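Local atomic coordinates of glideosome-associated protein 50 (Plasmodium falciparum 3D7, PDB entry 3TGH), a protein that serves as a membrane-bound component of the glideosome, the complex behind parasite gliding and host-cell invasion, and may anchor it to the inner membrane complex. Residues A[127-132]-A[323-328]. Numbering follows the deposited sequence. Where two conformers were deposited one is given.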
ATOM      1  N   TRP A 127       7.355   4.078   8.080  1.00 21.64           N
ATOM      2  CA  TRP A 127       6.903   4.957   7.015  1.00 21.29           C
ATOM      3  C   TRP A 127       8.107   5.292   6.131  1.00 21.29           C
ATOM      4  O   TRP A 127       9.237   5.411   6.625  1.00 22.97           O
ATOM      5  CB  TRP A 127       6.258   6.240   7.562  1.00 23.08           C
ATOM      6  CG  TRP A 127       7.198   7.125   8.331  1.00 23.43           C
ATOM      7  CD1 TRP A 127       7.875   8.206   7.865  1.00 23.44           C
ATOM      8  CD2 TRP A 127       7.558   6.980   9.705  1.00 23.15           C
ATOM      9  NE1 TRP A 127       8.642   8.754   8.874  1.00 24.51           N
ATOM     10  CE2 TRP A 127       8.464   8.011  10.013  1.00 22.37           C
ATOM     11  CE3 TRP A 127       7.192   6.076  10.715  1.00 23.30           C
ATOM     12  CZ2 TRP A 127       9.025   8.159  11.283  1.00 23.75           C
ATOM     13  CZ3 TRP A 127       7.749   6.219  11.973  1.00 23.83           C
ATOM     14  CH2 TRP A 127       8.654   7.255  12.249  1.00 23.39           C
ATOM     15  N   TYR A 128       7.865   5.442   4.835  1.00 19.96           N
ATOM     16  CA  TYR A 128       8.947   5.670   3.863  1.00 20.79           C
ATOM     17  C   TYR A 128       8.367   6.048   2.495  1.00 21.25           C
ATOM     18  O   TYR A 128       7.156   6.265   2.354  1.00 21.59           O
ATOM     19  CB  TYR A 128       9.872   4.431   3.769  1.00 20.78           C
ATOM     20  CG  TYR A 128       9.209   3.156   3.265  1.00 19.61           C
ATOM     21  CD1 TYR A 128       8.472   2.348   4.123  1.00 21.33           C
ATOM     22  CD2 TYR A 128       9.348   2.748   1.931  1.00 20.32           C
ATOM     23  CE1 TYR A 128       7.852   1.201   3.677  1.00 19.57           C
ATOM     24  CE2 TYR A 128       8.746   1.583   1.469  1.00 21.02           C
ATOM     25  CZ  TYR A 128       7.981   0.820   2.349  1.00 20.94           C
ATOM     26  OH  TYR A 128       7.385  -0.336   1.908  1.00 22.01           O
ATOM     27  N   HIS A 129       9.229   6.165   1.491  1.00 21.47           N
ATOM     28  CA  HIS A 129       8.788   6.516   0.139  1.00 21.39           C
ATOM     29  C   HIS A 129       9.623   5.792  -0.889  1.00 24.17           C
ATOM     30  O   HIS A 129      10.722   5.327  -0.585  1.00 24.30           O
ATOM     31  CB  HIS A 129       8.900   8.022  -0.089  1.00 22.30           C
ATOM     32  CG  HIS A 129      10.233   8.576   0.293  1.00 23.18           C
ATOM     33  ND1 HIS A 129      10.468   9.163   1.516  1.00 26.02           N
ATOM     34  CD2 HIS A 129      11.424   8.567  -0.355  1.00 27.18           C
ATOM     35  CE1 HIS A 129      11.733   9.535   1.587  1.00 26.78           C
ATOM     36  NE2 HIS A 129      12.334   9.189   0.462  1.00 27.00           N
ATOM     37  N   TYR A 130       9.082   5.714  -2.099  1.00 25.25           N
ATOM     38  CA  TYR A 130       9.749   5.121  -3.251  1.00 26.26           C
ATOM     39  C   TYR A 130       9.354   5.959  -4.465  1.00 26.68           C
ATOM     40  O   TYR A 130       8.183   6.043  -4.826  1.00 25.19           O
ATOM     41  CB  TYR A 130       9.310   3.664  -3.418  1.00 27.86           C
ATOM     42  CG  TYR A 130       9.740   3.004  -4.711  1.00 31.35           C
ATOM     43  CD1 TYR A 130      11.085   2.852  -5.024  1.00 35.00           C
ATOM     44  CD2 TYR A 130       8.793   2.496  -5.608  1.00 33.46           C
ATOM     45  CE1 TYR A 130      11.485   2.235  -6.212  1.00 37.80           C
ATOM     46  CE2 TYR A 130       9.181   1.879  -6.796  1.00 35.30           C
ATOM     47  CZ  TYR A 130      10.526   1.753  -7.089  1.00 38.15           C
ATOM     48  OH  TYR A 130      10.907   1.138  -8.259  1.00 43.03           O
ATOM     49  N   PHE A 131      10.335   6.617  -5.063  1.00 28.02           N
ATOM     50  CA  PHE A 131      10.103   7.440  -6.241  1.00 28.91           C
ATOM     51  C   PHE A 131      10.674   6.702  -7.427  1.00 31.40           C
ATOM     52  O   PHE A 131      11.801   6.207  -7.367  1.00 30.52           O
ATOM     53  CB  PHE A 131      10.807   8.789  -6.105  1.00 31.88           C
ATOM     54  CG  PHE A 131      10.061   9.788  -5.269  1.00 31.34           C
ATOM     55  CD1 PHE A 131       9.931   9.610  -3.900  1.00 34.60           C
ATOM     56  CD2 PHE A 131       9.518  10.926  -5.847  1.00 32.82           C
ATOM     57  CE1 PHE A 131       9.239  10.536  -3.125  1.00 34.67           C
ATOM     58  CE2 PHE A 131       8.835  11.858  -5.077  1.00 32.43           C
ATOM     59  CZ  PHE A 131       8.699  11.666  -3.717  1.00 35.14           C
ATOM     60  N   THR A 132       9.903   6.630  -8.503  1.00 30.49           N
ATOM     61  CA  THR A 132      10.342   5.953  -9.706  1.00 32.10           C
ATOM     62  C   THR A 132       9.840   6.699 -10.946  1.00 33.21           C
ATOM     63  O   THR A 132       9.211   7.753 -10.840  1.00 29.83           O
ATOM     64  CB  THR A 132       9.898   4.474  -9.705  1.00 32.89           C
ATOM     65  OG1 THR A 132      10.540   3.778 -10.782  1.00 36.82           O
ATOM     66  CG2 THR A 132       8.368   4.344  -9.807  1.00 30.87           C
ATOM     67  N   ALA A 323      15.142  17.610  -0.577  1.00 26.62           N
ATOM     68  CA  ALA A 323      14.267  18.012   0.533  1.00 30.84           C
ATOM     69  C   ALA A 323      13.501  16.837   1.150  1.00 29.92           C
ATOM     70  O   ALA A 323      12.781  17.013   2.141  1.00 31.74           O
ATOM     71  CB  ALA A 323      13.276  19.078   0.064  1.00 33.28           C
ATOM     72  N   LEU A 324      13.636  15.647   0.573  1.00 27.01           N
ATOM     73  CA  LEU A 324      12.981  14.463   1.134  1.00 27.25           C
ATOM     74  C   LEU A 324      13.594  14.113   2.486  1.00 28.38           C
ATOM     75  O   LEU A 324      14.785  14.326   2.705  1.00 27.22           O
ATOM     76  CB  LEU A 324      13.093  13.257   0.196  1.00 27.24           C
ATOM     77  CG  LEU A 324      12.211  13.213  -1.049  1.00 27.60           C
ATOM     78  CD1 LEU A 324      12.747  12.142  -2.007  1.00 27.30           C
ATOM     79  CD2 LEU A 324      10.746  12.953  -0.703  1.00 25.04           C
ATOM     80  N   PRO A 325      12.778  13.577   3.407  1.00 29.03           N
ATOM     81  CA  PRO A 325      13.326  13.161   4.689  1.00 29.14           C
ATOM     82  C   PRO A 325      14.167  11.902   4.541  1.00 30.69           C
ATOM     83  O   PRO A 325      13.884  11.070   3.671  1.00 27.51           O
ATOM     84  CB  PRO A 325      12.078  12.880   5.529  1.00 29.16           C
ATOM     85  CG  PRO A 325      11.039  12.529   4.543  1.00 30.11           C
ATOM     86  CD  PRO A 325      11.323  13.350   3.326  1.00 30.78           C
ATOM     87  N   ASN A 326      15.196  11.772   5.374  1.00 32.87           N
ATOM     88  CA  ASN A 326      16.030  10.573   5.370  0.50 35.21           C
ATOM     89  C   ASN A 326      15.191   9.366   5.771  1.00 36.59           C
ATOM     90  O   ASN A 326      14.327   9.467   6.647  1.00 36.29           O
ATOM     91  CB  ASN A 326      17.224  10.728   6.319  0.50 37.16           C
ATOM     92  CG  ASN A 326      18.216  11.768   5.840  0.50 36.70           C
ATOM     93  OD1 ASN A 326      17.965  12.470   4.862  0.50 38.94           O
ATOM     94  ND2 ASN A 326      19.350  11.871   6.524  0.50 39.79           N
ATOM     95  N   VAL A 327      15.419   8.235   5.115  1.00 36.80           N
ATOM     96  CA  VAL A 327      14.720   7.009   5.474  1.00 40.31           C
ATOM     97  C   VAL A 327      15.607   6.251   6.446  1.00 40.69           C
ATOM     98  O   VAL A 327      16.578   5.604   6.046  1.00 43.62           O
ATOM     99  CB  VAL A 327      14.371   6.150   4.240  1.00 42.53           C
ATOM    100  CG1 VAL A 327      13.805   4.791   4.669  1.00 42.34           C
ATOM    101  CG2 VAL A 327      13.361   6.889   3.371  1.00 43.36           C
ATOM    102  N   GLU A 328      15.301   6.385   7.732  1.00 39.38           N
ATOM    103  CA  GLU A 328      16.062   5.706   8.775  1.00 39.79           C
ATOM    104  C   GLU A 328      15.126   4.785   9.539  1.00 37.74           C
ATOM    105  O   GLU A 328      14.002   5.175   9.847  1.00 36.68           O
ATOM    106  CB  GLU A 328      16.679   6.719   9.745  1.00 40.89           C
ATOM    107  CG  GLU A 328      17.634   7.739   9.108  1.00 43.21           C
ATOM    108  CD  GLU A 328      19.007   7.166   8.766  1.00 45.86           C
ATOM    109  OE1 GLU A 328      19.275   5.985   9.078  1.00 46.87           O
ATOM    110  OE2 GLU A 328      19.827   7.908   8.188  1.00 48.37           O
TER
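With CG of H129 set between its backbone N and carbonyl carbon (chi1 50°), and CG of L324 turned anti to its own carbonyl carbon (chi1 -75°), the imidazole and the isobutyl group meet where the loop after helix 317-321 packs on edge strand 128-136 of the calcineurin-like phosphoesterase fold. No hydrogen bond joins the segments; the contact rests on apolar packing, a CH-pi contact and one approach to a backbone carbonyl. L324 suits its place because its branched end serves two rings. CD2 stands over one face of the H129 imidazole, 4.2 Å from the ring centroid and 8° off the normal. The same methyl lies 3.7 Å from CE1 of F131, whose broad apolar face takes CD1. Helix 169-189 backs the junction: V185 touches L324, I189 touches F131, and Q182 hydrogen-bonds ND1 of H129, which should help to fix its rotation. Histidine thus combines a flat face for the methyl with a polar edge. Beta-branched V327 spreads its methyls, CG1 reaching CB of Y128 at 4.1 Å and CG2 approaching the imidazole obliquely. The carbonyl O of P325 lies at the imidazole's edge, in its plane, 3.4 Å from CE1 of H129, a probably polarised ring carbon.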